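Local coordinates for protein tautomerase (Bordetella trematum, PDB 6VVR) that belongs to the tautomerase superfamily of MIF-like enzymes, whose subunits, each built of two beta-alpha-beta units, assemble here into a trimer, at residues Ala26-Ile31 and Ala78-Leu83. Sequence-based numbering, arbitrary orientation.
Sequences AVVQSI and ALILAL
The carbonyl oxygen of Ala26 is gripped twice from Ser30 of the same helix: the backbone N of Ser30 makes the regular helical bond, and its OG adds a second one of 2.9 Å to Ala26 O, the two donors arriving on opposite faces of the carbonyl plane. With its hydroxyl turned between the backbone N and the carbonyl carbon (chi1 69°), Ser30 folds OG back onto its own helix, yet the same atom still lies against Leu79, 3.4 Å from Leu79 CD1. The CB of Ser30 packs 3.8 Å from Ala82 CB, and Ala26 CB meets Ala82 CB at 4.1 Å. With small side chains facing each other here, the axes of the two segments come within 8.7 Å, running roughly antiparallel at 145°. Helices 13-31 and 73-91 are the two that lie side by side on the four-stranded mixed sheet in the doubled beta-alpha-beta architecture of the MIF clan, and the contact pairs the helix of the first half of the chain with that of the second. Toward the strands the larger side chains take over. Leu79, its CG anti to the backbone N (chi1 176°), runs beside Val27 in the same direction, with Leu79 CD1 near Val27 CG2, while its CB receives Ile31 CG2 at 3.6 Å. Leu83 passes across Val27 at a slant, with Leu83 CD2 4.0 Å from Val27 CG2. Below this layer, Leu3 of strand 2-8 touches both Val27 and Leu83, and Leu67 and Leu102 pack against Leu79.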
ATOM      1  N   ALA A  26      12.296   6.078 -15.203  1.00 28.72           N
ATOM      2  CA  ALA A  26      11.359   5.266 -15.975  1.00 25.55           C
ATOM      3  C   ALA A  26       9.976   5.891 -15.974  1.00 26.97           C
ATOM      4  O   ALA A  26       9.257   5.825 -16.977  1.00 27.72           O
ATOM      5  CB  ALA A  26      11.306   3.837 -15.427  1.00 25.73           C
ATOM      6  N   VAL A  27       9.587   6.522 -14.860  1.00 25.68           N
ATOM      7  CA  VAL A  27       8.293   7.199 -14.816  1.00 25.00           C
ATOM      8  C   VAL A  27       8.290   8.387 -15.764  1.00 25.11           C
ATOM      9  O   VAL A  27       7.359   8.578 -16.553  1.00 24.67           O
ATOM     10  CB  VAL A  27       7.951   7.639 -13.382  1.00 26.54           C
ATOM     11  CG1 VAL A  27       6.633   8.405 -13.386  1.00 24.16           C
ATOM     12  CG2 VAL A  27       7.877   6.438 -12.450  1.00 22.99           C
ATOM     13  N   VAL A  28       9.331   9.214 -15.682  1.00 24.24           N
ATOM     14  CA  VAL A  28       9.423  10.393 -16.534  1.00 28.93           C
ATOM     15  C   VAL A  28       9.414   9.995 -18.006  1.00 29.00           C
ATOM     16  O   VAL A  28       8.671  10.563 -18.811  1.00 30.57           O
ATOM     17  CB  VAL A  28      10.682  11.203 -16.164  1.00 30.83           C
ATOM     18  CG1 VAL A  28      10.907  12.349 -17.154  1.00 32.24           C
ATOM     19  CG2 VAL A  28      10.569  11.722 -14.729  1.00 29.54           C
ATOM     20  N   GLN A  29      10.219   8.999 -18.379  1.00 28.40           N
ATOM     21  CA  GLN A  29      10.361   8.683 -19.799  1.00 32.38           C
ATOM     22  C   GLN A  29       9.100   8.039 -20.357  1.00 31.56           C
ATOM     23  O   GLN A  29       8.687   8.342 -21.484  1.00 30.58           O
ATOM     24  CB  GLN A  29      11.574   7.776 -20.024  1.00 29.97           C
ATOM     25  CG  GLN A  29      12.930   8.482 -19.890  1.00 38.88           C
ATOM     26  CD  GLN A  29      12.976   9.834 -20.602  1.00 43.03           C
ATOM     27  OE1 GLN A  29      13.112  10.877 -19.962  1.00 46.52           O
ATOM     28  NE2 GLN A  29      12.868   9.816 -21.927  1.00 49.81           N
ATOM     29  N   SER A  30       8.455   7.166 -19.579  1.00 27.02           N
ATOM     30  CA  SER A  30       7.382   6.360 -20.143  1.00 26.33           C
ATOM     31  C   SER A  30       6.074   7.132 -20.265  1.00 30.36           C
ATOM     32  O   SER A  30       5.353   6.948 -21.252  1.00 29.12           O
ATOM     33  CB  SER A  30       7.178   5.089 -19.312  1.00 27.20           C
ATOM     34  OG  SER A  30       6.636   5.389 -18.043  1.00 27.22           O
ATOM     35  N   ILE A  31       5.734   7.993 -19.305  1.00 24.71           N
ATOM     36  CA  ILE A  31       4.460   8.702 -19.348  1.00 26.81           C
ATOM     37  C   ILE A  31       4.611  10.219 -19.351  1.00 27.77           C
ATOM     38  O   ILE A  31       3.601  10.928 -19.368  1.00 26.20           O
ATOM     39  CB  ILE A  31       3.530   8.262 -18.200  1.00 28.19           C
ATOM     40  CG1 ILE A  31       4.016   8.816 -16.861  1.00 26.70           C
ATOM     41  CG2 ILE A  31       3.427   6.734 -18.157  1.00 27.74           C
ATOM     42  CD1 ILE A  31       3.030   8.610 -15.720  1.00 24.78           C
ATOM     43  N   ALA A  78       3.047   1.239 -21.223  1.00 23.23           N
ATOM     44  CA  ALA A  78       4.433   1.690 -21.290  1.00 23.57           C
ATOM     45  C   ALA A  78       5.036   1.829 -19.900  1.00 23.57           C
ATOM     46  O   ALA A  78       6.211   1.504 -19.687  1.00 24.19           O
ATOM     47  CB  ALA A  78       4.512   3.022 -22.034  1.00 27.63           C
ATOM     48  N   LEU A  79       4.242   2.312 -18.939  1.00 23.74           N
ATOM     49  CA  LEU A  79       4.750   2.532 -17.587  1.00 23.04           C
ATOM     50  C   LEU A  79       5.054   1.209 -16.886  1.00 23.30           C
ATOM     51  O   LEU A  79       6.110   1.061 -16.267  1.00 22.19           O
ATOM     52  CB  LEU A  79       3.746   3.371 -16.782  1.00 22.60           C
ATOM     53  CG  LEU A  79       4.024   3.664 -15.304  1.00 22.90           C
ATOM     54  CD1 LEU A  79       5.304   4.471 -15.102  1.00 21.97           C
ATOM     55  CD2 LEU A  79       2.829   4.400 -14.694  1.00 22.98           C
ATOM     56  N   ILE A  80       4.132   0.240 -16.964  1.00 21.98           N
ATOM     57  CA  ILE A  80       4.362  -1.075 -16.361  1.00 21.62           C
ATOM     58  C   ILE A  80       5.602  -1.716 -16.957  1.00 22.18           C
ATOM     59  O   ILE A  80       6.449  -2.268 -16.243  1.00 21.41           O
ATOM     60  CB  ILE A  80       3.129  -1.982 -16.558  1.00 20.86           C
ATOM     61  CG1 ILE A  80       1.944  -1.468 -15.735  1.00 21.09           C
ATOM     62  CG2 ILE A  80       3.465  -3.433 -16.211  1.00 21.41           C
ATOM     63  CD1 ILE A  80       0.628  -2.134 -16.082  1.00 22.35           C
ATOM     64  N   LEU A  81       5.727  -1.645 -18.281  1.00 22.84           N
ATOM     65  CA  LEU A  81       6.867  -2.251 -18.957  1.00 22.75           C
ATOM     66  C   LEU A  81       8.168  -1.576 -18.545  1.00 24.90           C
ATOM     67  O   LEU A  81       9.151  -2.259 -18.237  1.00 24.85           O
ATOM     68  CB  LEU A  81       6.673  -2.166 -20.472  1.00 23.51           C
ATOM     69  CG  LEU A  81       7.664  -2.867 -21.405  1.00 29.75           C
ATOM     70  CD1 LEU A  81       7.696  -4.366 -21.144  1.00 27.27           C
ATOM     71  CD2 LEU A  81       7.277  -2.597 -22.856  1.00 26.00           C
ATOM     72  N   ALA A  82       8.183  -0.239 -18.523  1.00 22.65           N
ATOM     73  CA  ALA A  82       9.407   0.487 -18.203  1.00 26.13           C
ATOM     74  C   ALA A  82       9.813   0.279 -16.750  1.00 25.96           C
ATOM     75  O   ALA A  82      11.007   0.179 -16.440  1.00 23.97           O
ATOM     76  CB  ALA A  82       9.231   1.979 -18.502  1.00 23.04           C
ATOM     77  N   LEU A  83       8.839   0.232 -15.838  1.00 22.66           N
ATOM     78  CA  LEU A  83       9.168  -0.028 -14.440  1.00 24.45           C
ATOM     79  C   LEU A  83       9.673  -1.455 -14.246  1.00 22.32           C
ATOM     80  O   LEU A  83      10.665  -1.676 -13.542  1.00 23.26           O
ATOM     81  CB  LEU A  83       7.951   0.241 -13.555  1.00 23.91           C
ATOM     82  CG  LEU A  83       7.564   1.720 -13.443  1.00 22.22           C
ATOM     83  CD1 LEU A  83       6.231   1.861 -12.733  1.00 26.40           C
ATOM     84  CD2 LEU A  83       8.654   2.513 -12.721  1.00 25.56           C
TER